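Local coordinates for protein putative NADH-depentdent flavin oxidoreductase (Cupriavidus metallidurans, PDB 5OCS) that is an FMN-dependent ene-reductase of the Old Yellow Enzyme family that probably uses NADPH as its electron donor, at residues 24-29 with 35-40; 88-91 with 96-99; 228-233 with 252-257; 242-247 with 283-288. All blocks are in the same frame, centred on the assembly; numbering follows the deposited sequence. Where two conformers were deposited one is given.

Contact 1 of 4, residues 24-29 with 35-40; sequences MCQYSA and TDWHMI
Q26, in the loop after the first barrel strand, meets W37 on the helix that starts with a capping box at T35 and H38. The tight part is polar. W37 NE1 donates to Q26 OE1 at 2.8 Å, in the carbonyl plane and on a lone pair. The amide and indole planes are 6° apart. Q26 CG stands opposite the carbonyl carbon (chi1 -61°), and a bend at chi2 swings the amide to the indole edge. Q26 NE2 donates to M24 O, at an N-H...O angle of 175°, which fixes the amide. S28 OG lies over one face of the indole, and S28 CB comes to 3.6 Å from W37 CD1. S28 O accepts from T35 OG1 at 2.8 Å, nearly along the C=O axis. T35 OG1 accepts weakly from W37 N to cap the helix, and T35 N donates back to H38 ND1.

The looser side is at A29, where CB stays 4.2 Å from H38 CE1, and at a water beside the imidazole. C25 of this loop is an FMN-binding residue. Q350 of the second subunit bonds S28 OG. The water accepts from S28 N at 3.0 Å and lies 3.1 Å from H38 NE2, in the ring plane.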
loop_
_atom_site.group_PDB
_atom_site.type_symbol
_atom_site.label_atom_id
_atom_site.label_comp_id
_atom_site.label_asym_id
_atom_site.label_seq_id
_atom_site.Cartn_x
_atom_site.Cartn_y
_atom_site.Cartn_z
ATOM N N MET D 24 7.560 7.612 -10.809
ATOM C CA MET D 24 8.375 6.436 -10.884
ATOM C C MET D 24 7.698 5.475 -11.834
ATOM O O MET D 24 6.632 4.972 -11.521
ATOM C CB MET D 24 8.532 5.793 -9.511
ATOM C CG MET D 24 9.493 6.532 -8.622
ATOM S SD MET D 24 9.606 5.806 -6.964
ATOM C CE MET D 24 8.090 6.367 -6.228
ATOM N N CYS D 25 8.331 5.231 -12.989
ATOM C CA CYS D 25 7.785 4.312 -13.985
ATOM C C CYS D 25 7.509 2.951 -13.385
ATOM O O CYS D 25 8.351 2.416 -12.641
ATOM C CB CYS D 25 8.756 4.163 -15.173
ATOM S SG CYS D 25 8.835 5.683 -16.124
ATOM N N GLN D 26 6.330 2.398 -13.692
ATOM C CA GLN D 26 5.937 1.118 -13.203
ATOM C C GLN D 26 5.944 0.048 -14.306
ATOM O O GLN D 26 5.884 -1.133 -13.971
ATOM C CB GLN D 26 4.523 1.189 -12.567
ATOM C CG GLN D 26 4.435 2.119 -11.385
ATOM C CD GLN D 26 5.353 1.655 -10.289
ATOM O OE1 GLN D 26 5.146 0.570 -9.712
ATOM N NE2 GLN D 26 6.405 2.410 -10.028
ATOM N N TYR D 27 5.968 0.454 -15.585
ATOM C CA TYR D 27 6.024 -0.525 -16.704
ATOM C C TYR D 27 4.928 -1.578 -16.572
ATOM O O TYR D 27 5.152 -2.739 -16.841
ATOM C CB TYR D 27 7.422 -1.208 -16.757
ATOM C CG TYR D 27 8.557 -0.235 -16.623
ATOM C CD1 TYR D 27 9.029 0.456 -17.739
ATOM C CD2 TYR D 27 9.183 -0.017 -15.389
ATOM C CE1 TYR D 27 10.061 1.400 -17.621
ATOM C CE2 TYR D 27 10.226 0.903 -15.262
ATOM C CZ TYR D 27 10.656 1.597 -16.398
ATOM O OH TYR D 27 11.672 2.514 -16.301
ATOM N N SER D 28 3.742 -1.170 -16.124
ATOM C CA SER D 28 2.658 -2.103 -15.769
ATOM C C SER D 28 1.321 -1.767 -16.439
ATOM O O SER D 28 0.253 -2.112 -15.920
ATOM C CB SER D 28 2.495 -2.099 -14.236
ATOM O OG SER D 28 3.641 -2.644 -13.631
ATOM N N ALA D 29 1.365 -1.009 -17.538
ATOM C CA ALA D 29 0.183 -0.659 -18.301
ATOM C C ALA D 29 0.033 -1.596 -19.509
ATOM O O ALA D 29 0.988 -2.301 -19.901
ATOM C CB ALA D 29 0.247 0.810 -18.740
ATOM N N THR D 35 -3.690 -0.483 -14.991
ATOM C CA THR D 35 -4.162 -1.822 -14.595
ATOM C C THR D 35 -4.413 -1.856 -13.101
ATOM O O THR D 35 -4.265 -0.852 -12.410
ATOM C CB THR D 35 -3.143 -2.906 -14.977
ATOM O OG1 THR D 35 -1.922 -2.696 -14.230
ATOM C CG2 THR D 35 -2.827 -2.841 -16.455
ATOM N N ASP D 36 -4.761 -3.024 -12.602
ATOM C CA ASP D 36 -4.965 -3.189 -11.171
ATOM C C ASP D 36 -3.717 -2.815 -10.379
ATOM O O ASP D 36 -3.823 -2.318 -9.253
ATOM C CB ASP D 36 -5.444 -4.608 -10.803
ATOM C CG ASP D 36 -4.532 -5.777 -11.313
ATOM O OD1 ASP D 36 -3.378 -5.594 -11.847
ATOM O OD2 ASP D 36 -4.992 -6.971 -11.176
ATOM N N TRP D 37 -2.544 -2.990 -10.978
ATOM C CA TRP D 37 -1.306 -2.584 -10.306
ATOM C C TRP D 37 -1.355 -1.105 -9.929
ATOM O O TRP D 37 -0.933 -0.729 -8.823
ATOM C CB TRP D 37 -0.083 -2.826 -11.192
ATOM C CG TRP D 37 1.164 -2.309 -10.530
ATOM C CD1 TRP D 37 1.823 -1.152 -10.811
ATOM C CD2 TRP D 37 1.787 -2.853 -9.380
ATOM N NE1 TRP D 37 2.857 -0.981 -9.945
ATOM C CE2 TRP D 37 2.856 -2.010 -9.046
ATOM C CE3 TRP D 37 1.568 -3.989 -8.613
ATOM C CZ2 TRP D 37 3.691 -2.271 -8.000
ATOM C CZ3 TRP D 37 2.432 -4.258 -7.575
ATOM C CH2 TRP D 37 3.469 -3.404 -7.270
ATOM N N HIS D 38 -1.806 -0.252 -10.848
ATOM C CA HIS D 38 -1.819 1.177 -10.595
ATOM C C HIS D 38 -2.755 1.539 -9.473
ATOM O O HIS D 38 -2.446 2.429 -8.682
ATOM C CB HIS D 38 -2.145 1.993 -11.825
ATOM C CG HIS D 38 -1.088 1.903 -12.866
ATOM N ND1 HIS D 38 -1.082 0.925 -13.818
ATOM C CD2 HIS D 38 0.037 2.618 -13.056
ATOM C CE1 HIS D 38 0.002 1.042 -14.567
ATOM N NE2 HIS D 38 0.681 2.087 -14.137
ATOM N N MET D 39 -3.886 0.865 -9.379
ATOM C CA MET D 39 -4.773 1.004 -8.215
ATOM C C MET D 39 -4.040 0.739 -6.896
ATOM O O MET D 39 -4.089 1.526 -5.947
ATOM C CB MET D 39 -5.958 0.021 -8.363
ATOM C CG MET D 39 -6.955 0.050 -7.218
ATOM S SD MET D 39 -7.843 1.612 -7.136
ATOM C CE MET D 39 -8.942 1.439 -8.552
ATOM N N ILE D 40 -3.389 -0.408 -6.826
ATOM C CA ILE D 40 -2.662 -0.825 -5.599
ATOM C C ILE D 40 -1.486 0.112 -5.283
ATOM O O ILE D 40 -1.320 0.612 -4.143
ATOM C CB ILE D 40 -2.121 -2.271 -5.768
ATOM C CG1 ILE D 40 -3.307 -3.232 -5.967
ATOM C CG2 ILE D 40 -1.264 -2.653 -4.563
ATOM C CD1 ILE D 40 -2.990 -4.666 -6.374
HETATM O O HOH W 1 3.043 1.780 -16.097
#

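Contact 2 of 4, residues 88-91 with 96-99; sequences AVRN and AVTI
V97 of strand 96-102 is the one strand residue in this contact that meets the helix, and it meets V89 and R90. V89 and V97 reach toward each other tip to tip, with V89 CG1 4.0 Å from V97 CG2. R90 comes to the same methyl from another direction. Its guanidinium lays one face over V97, with NH1 3.6 Å from CG2, and NH2 is 3.8 Å from V97 CB. The cationic group therefore covers the valine with its flat side, while its N-H groups, which lie in the guanidinium plane, can point past it.

The R90 chain bends at CB-CG (chi2 -47°) and then runs extended through chi3 (-170°). This carries the guanidinium from the exposed helix surface back to the strand. V97 sets CG1 anti to its own N (chi1 -179°), which leaves CG2 as the branch that both helix residues touch.

Further out, beyond both segments, E173 holds the arginine. E173 OE1 forms a salt bridge with R90 NH1 and also accepts from V97 N. G171 O adds a weak bond to R90 NH2. V97 also packs on I55 of the adjacent strand and on L86 of the same helix, and V89 touches A46 of helix 36-46. These elements belong to the right-handed beta-alpha-beta unit of strand 52-59, helix 76-92 and strand 96-102, the repeating element of a TIM barrel.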
loop_
_atom_site.group_PDB
_atom_site.type_symbol
_atom_site.label_atom_id
_atom_site.label_comp_id
_atom_site.label_asym_id
_atom_site.label_seq_id
_atom_site.Cartn_x
_atom_site.Cartn_y
_atom_site.Cartn_z
ATOM N N ALA D 88 -10.697 6.094 -6.927
ATOM C CA ALA D 88 -10.387 5.386 -5.688
ATOM C C ALA D 88 -9.503 6.260 -4.797
ATOM O O ALA D 88 -9.693 6.382 -3.582
ATOM C CB ALA D 88 -9.654 4.135 -6.001
ATOM N N VAL D 89 -8.500 6.860 -5.404
ATOM C CA VAL D 89 -7.690 7.824 -4.660
ATOM C C VAL D 89 -8.541 8.909 -4.021
ATOM O O VAL D 89 -8.405 9.195 -2.814
ATOM C CB VAL D 89 -6.556 8.416 -5.499
ATOM C CG1 VAL D 89 -5.903 9.629 -4.821
ATOM C CG2 VAL D 89 -5.525 7.342 -5.821
ATOM N N ARG D 90 -9.399 9.547 -4.808
ATOM C CA ARG D 90 -10.254 10.597 -4.280
ATOM C C ARG D 90 -11.231 10.191 -3.175
ATOM O O ARG D 90 -11.552 11.003 -2.285
ATOM C CB ARG D 90 -11.018 11.312 -5.398
ATOM C CG ARG D 90 -10.187 11.911 -6.526
ATOM C CD ARG D 90 -8.995 12.726 -6.104
ATOM N NE ARG D 90 -8.404 13.451 -7.259
ATOM C CZ ARG D 90 -7.422 14.348 -7.122
ATOM N NH1 ARG D 90 -6.858 14.560 -5.930
ATOM N NH2 ARG D 90 -6.987 15.020 -8.182
ATOM N N ASN D 91 -11.641 8.943 -3.191
ATOM C CA ASN D 91 -12.483 8.409 -2.119
ATOM C C ASN D 91 -11.788 8.322 -0.798
ATOM O O ASN D 91 -12.468 8.315 0.213
ATOM C CB ASN D 91 -13.016 7.009 -2.528
ATOM C CG ASN D 91 -14.249 7.094 -3.378
ATOM O OD1 ASN D 91 -15.009 8.054 -3.287
ATOM N ND2 ASN D 91 -14.492 6.057 -4.166
ATOM N N ALA D 96 -2.524 15.913 -3.060
ATOM C CA ALA D 96 -2.555 16.561 -4.367
ATOM C C ALA D 96 -2.006 15.597 -5.390
ATOM O O ALA D 96 -0.956 15.022 -5.167
ATOM C CB ALA D 96 -1.665 17.817 -4.349
ATOM N N VAL D 97 -2.761 15.394 -6.447
ATOM C CA VAL D 97 -2.425 14.427 -7.484
ATOM C C VAL D 97 -2.069 15.182 -8.738
ATOM O O VAL D 97 -2.888 15.899 -9.263
ATOM C CB VAL D 97 -3.549 13.413 -7.699
ATOM C CG1 VAL D 97 -3.157 12.427 -8.761
ATOM C CG2 VAL D 97 -3.817 12.679 -6.397
ATOM N N THR D 98 -0.853 14.952 -9.241
ATOM C CA THR D 98 -0.341 15.581 -10.456
ATOM C C THR D 98 0.224 14.490 -11.354
ATOM O O THR D 98 0.352 13.325 -10.941
ATOM C CB THR D 98 0.747 16.622 -10.122
ATOM O OG1 THR D 98 1.872 16.001 -9.465
ATOM C CG2 THR D 98 0.122 17.696 -9.169
ATOM N N ILE D 99 0.623 14.847 -12.564
ATOM C CA ILE D 99 1.060 13.844 -13.521
ATOM C C ILE D 99 2.238 14.356 -14.343
ATOM O O ILE D 99 2.294 15.524 -14.705
ATOM C CB ILE D 99 -0.094 13.399 -14.447
ATOM C CG1 ILE D 99 0.268 12.130 -15.223
ATOM C CG2 ILE D 99 -0.598 14.548 -15.373
ATOM C CD1 ILE D 99 -0.955 11.431 -15.763
#

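Contact 3 of 4, residues 228-233 with 252-257; sequences VWMRVS and HELKAR
This is a small apolar contact between a barrel strand and the helix that follows it, in the TIM-barrel unit of strand 228-233, helix 244-256 and strand 262-265. L254 is its centre on the helix side. Its CD1 lies 3.9 Å from M230 CB. Both leucine methyls meet M230 CB, and CD2 also reaches M230 CE at 4.0 Å; the two side chains cross at about a right angle. M230 runs extended to the sulfur and turns only there (chi3 -72°), which brings its methyl back to the leucine. V232, two residues on along the strand, adds a looser touch, its CG2 4.4 Å from L254 CD1.

No hydrogen bond crosses the contact. R257, just past the helix end, grips E253 side-on: R257 NE and NH2 both donate to E253 OE1, at 3.0 Å and 3.2 Å, as one salt bridge. R231, whose CB points away from the helix, is an FMN-binding residue; here its NH2 bonds a citrate, probably from the crystallisation liquor.

M230 and V232 also pack on L250 of the same helix. V232 touches V262 of the next strand, while R257 pairs with D216 of helix 204-221.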
loop_
_atom_site.group_PDB
_atom_site.type_symbol
_atom_site.label_atom_id
_atom_site.label_comp_id
_atom_site.label_asym_id
_atom_site.label_seq_id
_atom_site.Cartn_x
_atom_site.Cartn_y
_atom_site.Cartn_z
ATOM N N VAL D 228 1.575 24.170 -13.733
ATOM C CA VAL D 228 2.284 23.416 -14.726
ATOM C C VAL D 228 3.747 23.800 -14.541
ATOM O O VAL D 228 4.085 24.992 -14.352
ATOM C CB VAL D 228 1.825 23.764 -16.149
ATOM C CG1 VAL D 228 2.693 23.065 -17.217
ATOM C CG2 VAL D 228 0.380 23.456 -16.326
ATOM N N TRP D 229 4.622 22.806 -14.620
ATOM C CA TRP D 229 6.052 23.030 -14.436
ATOM C C TRP D 229 6.854 22.057 -15.292
ATOM O O TRP D 229 6.275 21.279 -16.050
ATOM C CB TRP D 229 6.422 22.968 -12.948
ATOM C CG TRP D 229 6.342 21.618 -12.306
ATOM C CD1 TRP D 229 7.334 20.690 -12.184
ATOM C CD2 TRP D 229 5.196 21.042 -11.673
ATOM N NE1 TRP D 229 6.874 19.583 -11.525
ATOM C CE2 TRP D 229 5.562 19.780 -11.203
ATOM C CE3 TRP D 229 3.887 21.467 -11.494
ATOM C CZ2 TRP D 229 4.665 18.946 -10.536
ATOM C CZ3 TRP D 229 3.014 20.648 -10.811
ATOM C CH2 TRP D 229 3.384 19.404 -10.377
ATOM N N MET D 230 8.172 22.150 -15.216
ATOM C CA MET D 230 9.039 21.242 -15.964
ATOM C C MET D 230 10.044 20.575 -15.067
ATOM O O MET D 230 10.570 21.177 -14.112
ATOM C CB MET D 230 9.789 21.995 -17.091
ATOM C CG MET D 230 10.504 21.087 -18.087
ATOM S SD MET D 230 11.266 22.007 -19.455
ATOM C CE MET D 230 9.814 22.477 -20.334
ATOM N N ARG D 231 10.387 19.350 -15.460
ATOM C CA ARG D 231 11.451 18.576 -14.863
ATOM C C ARG D 231 12.688 18.786 -15.704
ATOM O O ARG D 231 12.619 18.595 -16.905
ATOM C CB ARG D 231 11.071 17.086 -14.895
ATOM C CG ARG D 231 12.104 16.127 -14.328
ATOM C CD ARG D 231 12.319 16.304 -12.837
ATOM N NE ARG D 231 12.900 15.083 -12.254
ATOM C CZ ARG D 231 12.230 13.996 -11.869
ATOM N NH1 ARG D 231 10.911 13.967 -11.872
ATOM N NH2 ARG D 231 12.914 12.951 -11.421
ATOM N N VAL D 232 13.806 19.179 -15.063
ATOM C CA VAL D 232 15.036 19.511 -15.788
ATOM C C VAL D 232 16.206 18.793 -15.171
ATOM O O VAL D 232 16.307 18.705 -13.949
ATOM C CB VAL D 232 15.318 21.030 -15.747
ATOM C CG1 VAL D 232 16.595 21.371 -16.528
ATOM C CG2 VAL D 232 14.133 21.835 -16.311
ATOM N N SER D 233 17.102 18.256 -16.012
ATOM C CA SER D 233 18.344 17.695 -15.495
ATOM C C SER D 233 19.322 18.795 -15.158
ATOM O O SER D 233 19.553 19.627 -16.006
ATOM C CB SER D 233 18.993 16.804 -16.551
ATOM O OG SER D 233 20.222 16.327 -16.032
ATOM N N HIS D 252 14.971 30.424 -15.806
ATOM C CA HIS D 252 14.533 31.840 -15.999
ATOM C C HIS D 252 13.410 31.945 -17.040
ATOM O O HIS D 252 12.412 32.665 -16.840
ATOM C CB HIS D 252 15.706 32.803 -16.397
ATOM C CG HIS D 252 16.642 33.154 -15.272
ATOM N ND1 HIS D 252 16.253 33.876 -14.167
ATOM C CD2 HIS D 252 17.961 32.913 -15.110
ATOM C CE1 HIS D 252 17.284 34.045 -13.361
ATOM N NE2 HIS D 252 18.331 33.453 -13.901
ATOM N N GLU D 253 13.559 31.258 -18.166
ATOM C CA GLU D 253 12.519 31.259 -19.180
ATOM C C GLU D 253 11.232 30.653 -18.685
ATOM O O GLU D 253 10.161 31.208 -18.943
ATOM C CB GLU D 253 12.952 30.562 -20.440
ATOM C CG GLU D 253 13.881 31.385 -21.306
ATOM C CD GLU D 253 13.212 32.639 -21.844
ATOM O OE1 GLU D 253 11.995 32.659 -22.114
ATOM O OE2 GLU D 253 13.921 33.634 -21.948
ATOM N N LEU D 254 11.342 29.543 -17.949
ATOM C CA LEU D 254 10.142 28.905 -17.377
ATOM C C LEU D 254 9.389 29.882 -16.467
ATOM O O LEU D 254 8.171 30.027 -16.574
ATOM C CB LEU D 254 10.527 27.645 -16.597
ATOM C CG LEU D 254 10.974 26.509 -17.517
ATOM C CD1 LEU D 254 11.706 25.427 -16.745
ATOM C CD2 LEU D 254 9.782 25.922 -18.225
ATOM N N LYS D 255 10.125 30.576 -15.616
ATOM C CA LYS D 255 9.517 31.576 -14.737
ATOM C C LYS D 255 8.796 32.681 -15.512
ATOM O O LYS D 255 7.659 33.031 -15.196
ATOM C CB LYS D 255 10.558 32.168 -13.811
ATOM C CG LYS D 255 9.993 33.196 -12.857
ATOM C CD LYS D 255 10.945 33.499 -11.738
ATOM C CE LYS D 255 10.374 34.580 -10.819
ATOM N NZ LYS D 255 11.122 34.538 -9.535
ATOM N N ALA D 256 9.433 33.210 -16.546
ATOM C CA ALA D 256 8.835 34.268 -17.373
ATOM C C ALA D 256 7.625 33.776 -18.149
ATOM O O ALA D 256 6.718 34.550 -18.464
ATOM C CB ALA D 256 9.867 34.807 -18.360
ATOM N N ARG D 257 7.573 32.481 -18.443
ATOM C CA ARG D 257 6.454 31.916 -19.142
ATOM C C ARG D 257 5.385 31.318 -18.212
ATOM O O ARG D 257 4.519 30.643 -18.670
ATOM C CB ARG D 257 6.955 30.882 -20.148
ATOM C CG ARG D 257 7.718 31.543 -21.311
ATOM C CD ARG D 257 8.494 30.537 -22.110
ATOM N NE ARG D 257 9.537 31.166 -22.937
ATOM C CZ ARG D 257 9.656 31.049 -24.259
ATOM N NH1 ARG D 257 8.809 30.328 -24.981
ATOM N NH2 ARG D 257 10.669 31.651 -24.873
#

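Contact 4 of 4, residues 242-247 with 283-288; sequences WDIEGT and VPYAQR
I244, in the first turn of helix 244-256, pushes between Y285 and R288, which are three residues apart on helix 284-293. Its conformation divides the work between two branches. CG1 stands anti to the backbone N (chi1 -172°), and the chain then turns at chi2 (57°) to bring CD1 to the tyrosine. There CD1 is 3.8 Å from both CB and CD1 of Y285, approaching the ring obliquely. The other branch, CG2, lies between the backbone N and the carbonyl carbon and meets R288 NH1 at 3.7 Å.

R288 is extended from CG to NE, which carries its guanidinium past I244, crossing it at an angle, to the outer side of the contact. A water bridges the helices there. It donates to E245 OE2 at 2.6 Å and accepts from R288 NH1 at 3.0 Å, at the edge of the guanidinium and in its plane. The charged groups of E245 and R288 do not touch directly. R288 NE has its own salt bridge, to E292 one turn further on.

Helix 244-256 starts at D243, whose OD1 caps it by accepting from G246 N at 2.9 Å. W242 turns one ring face to the CA of G246. The contact joins two outer helices of the barrel near their N-terminal ends. Y285 also rests on A234 and T235 after strand 228-233, W242 on V232 of that strand, and A286 on A299 of strand 297-300.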
loop_
_atom_site.group_PDB
_atom_site.type_symbol
_atom_site.label_atom_id
_atom_site.label_comp_id
_atom_site.label_asym_id
_atom_site.label_seq_id
_atom_site.Cartn_x
_atom_site.Cartn_y
_atom_site.Cartn_z
ATOM N N TRP D 242 24.291 19.280 -22.053
ATOM C CA TRP D 242 23.517 20.134 -21.162
ATOM C C TRP D 242 24.364 20.396 -19.928
ATOM O O TRP D 242 25.203 19.561 -19.546
ATOM C CB TRP D 242 22.196 19.428 -20.813
ATOM C CG TRP D 242 21.217 20.281 -20.120
ATOM C CD1 TRP D 242 20.712 20.079 -18.888
ATOM C CD2 TRP D 242 20.609 21.497 -20.611
ATOM N NE1 TRP D 242 19.826 21.075 -18.571
ATOM C CE2 TRP D 242 19.755 21.968 -19.593
ATOM C CE3 TRP D 242 20.718 22.228 -21.796
ATOM C CZ2 TRP D 242 18.995 23.117 -19.726
ATOM C CZ3 TRP D 242 19.965 23.389 -21.933
ATOM C CH2 TRP D 242 19.104 23.808 -20.906
ATOM N N ASP D 243 24.210 21.580 -19.361
ATOM C CA ASP D 243 24.979 21.992 -18.206
ATOM C C ASP D 243 24.154 22.881 -17.278
ATOM O O ASP D 243 22.994 23.238 -17.576
ATOM C CB ASP D 243 26.322 22.640 -18.630
ATOM C CG ASP D 243 26.140 23.876 -19.496
ATOM O OD1 ASP D 243 25.021 24.430 -19.567
ATOM O OD2 ASP D 243 27.130 24.287 -20.144
ATOM N N ILE D 244 24.726 23.160 -16.126
ATOM C CA ILE D 244 24.026 23.917 -15.056
ATOM C C ILE D 244 23.674 25.329 -15.550
ATOM O O ILE D 244 22.627 25.879 -15.213
ATOM C CB ILE D 244 24.846 23.930 -13.740
ATOM C CG1 ILE D 244 24.058 24.537 -12.574
ATOM C CG2 ILE D 244 26.151 24.713 -13.880
ATOM C CD1 ILE D 244 22.736 23.876 -12.247
ATOM N N GLU D 245 24.534 25.904 -16.397
ATOM C CA GLU D 245 24.192 27.171 -17.025
ATOM C C GLU D 245 22.936 27.102 -17.902
ATOM O O GLU D 245 22.064 27.994 -17.847
ATOM C CB GLU D 245 25.364 27.680 -17.856
ATOM C CG GLU D 245 26.566 28.035 -16.993
ATOM C CD GLU D 245 27.525 26.883 -16.732
ATOM O OE1 GLU D 245 27.267 25.711 -17.117
ATOM O OE2 GLU D 245 28.602 27.152 -16.141
ATOM N N GLY D 246 22.827 26.044 -18.694
ATOM C CA GLY D 246 21.615 25.839 -19.449
ATOM C C GLY D 246 20.395 25.719 -18.543
ATOM O O GLY D 246 19.339 26.295 -18.825
ATOM N N THR D 247 20.523 24.901 -17.505
ATOM C CA THR D 247 19.441 24.730 -16.537
ATOM C C THR D 247 18.959 26.072 -15.974
ATOM O O THR D 247 17.748 26.290 -15.833
ATOM C CB THR D 247 19.895 23.810 -15.401
ATOM O OG1 THR D 247 20.159 22.557 -15.993
ATOM C CG2 THR D 247 18.847 23.609 -14.357
ATOM N N VAL D 283 21.997 18.816 -2.398
ATOM C CA VAL D 283 21.462 19.029 -3.766
ATOM C C VAL D 283 21.995 20.381 -4.275
ATOM O O VAL D 283 21.287 21.374 -4.351
ATOM C CB VAL D 283 19.912 18.883 -3.785
ATOM C CG1 VAL D 283 19.581 17.409 -3.601
ATOM C CG2 VAL D 283 19.208 19.695 -2.684
ATOM N N PRO D 284 23.298 20.421 -4.597
ATOM C CA PRO D 284 23.893 21.728 -4.909
ATOM C C PRO D 284 23.319 22.469 -6.133
ATOM O O PRO D 284 23.275 23.741 -6.184
ATOM C CB PRO D 284 25.395 21.393 -5.096
ATOM C CG PRO D 284 25.438 19.947 -5.368
ATOM C CD PRO D 284 24.288 19.342 -4.609
ATOM N N TYR D 285 22.877 21.700 -7.129
ATOM C CA TYR D 285 22.381 22.297 -8.321
ATOM C C TYR D 285 20.997 22.887 -8.049
ATOM O O TYR D 285 20.707 23.981 -8.479
ATOM C CB TYR D 285 22.346 21.297 -9.450
ATOM C CG TYR D 285 23.721 20.743 -9.770
ATOM C CD1 TYR D 285 24.814 21.607 -10.002
ATOM C CD2 TYR D 285 23.944 19.365 -9.838
ATOM C CE1 TYR D 285 26.078 21.092 -10.320
ATOM C CE2 TYR D 285 25.201 18.852 -10.126
ATOM C CZ TYR D 285 26.259 19.720 -10.412
ATOM O OH TYR D 285 27.529 19.213 -10.684
ATOM N N ALA D 286 20.177 22.155 -7.306
ATOM C CA ALA D 286 18.848 22.648 -6.928
ATOM C C ALA D 286 19.019 23.913 -6.072
ATOM O O ALA D 286 18.315 24.894 -6.262
ATOM C CB ALA D 286 18.064 21.576 -6.169
ATOM N N GLN D 287 20.004 23.896 -5.183
ATOM C CA GLN D 287 20.295 25.050 -4.319
ATOM C C GLN D 287 20.575 26.311 -5.136
ATOM O O GLN D 287 20.067 27.424 -4.855
ATOM C CB GLN D 287 21.449 24.715 -3.363
ATOM C CG GLN D 287 21.749 25.760 -2.278
ATOM C CD GLN D 287 22.502 26.996 -2.768
ATOM O OE1 GLN D 287 23.211 26.966 -3.771
ATOM N NE2 GLN D 287 22.278 28.112 -2.099
ATOM N N ARG D 288 21.381 26.139 -6.170
ATOM C CA ARG D 288 21.748 27.255 -6.998
ATOM C C ARG D 288 20.573 27.725 -7.833
ATOM O O ARG D 288 20.366 28.910 -7.961
ATOM C CB ARG D 288 22.905 26.893 -7.897
ATOM C CG ARG D 288 23.372 28.073 -8.740
ATOM C CD ARG D 288 24.620 27.662 -9.462
ATOM N NE ARG D 288 25.020 28.654 -10.449
ATOM C CZ ARG D 288 26.013 28.473 -11.306
ATOM N NH1 ARG D 288 26.711 27.350 -11.275
ATOM N NH2 ARG D 288 26.300 29.424 -12.187
HETATM O O HOH W 2 28.416 27.838 -13.644
#

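In the fold
The four contacts lie in one TIM barrel and follow it round from the first strand to helix 284-293. Contacts 1 and 2 are neighbours, their centres 14 Å apart. Both also touch the second subunit. Contacts 3 and 4 share helix 244-256, with centres 13 Å apart, and contact 4 lies on the opposite side of the chain's centre from contacts 1 and 2. Contacts 2 and 3 meet through the barrel, where T98 OG1 is 3.8 Å from W229 CH2. Contacts 1 and 3 supply FMN-binding residues, C25 and R231, although no FMN is bound to this chain. In contact 4, the Y285 side chain is about 10 Å from that of L302, another FMN-binding residue.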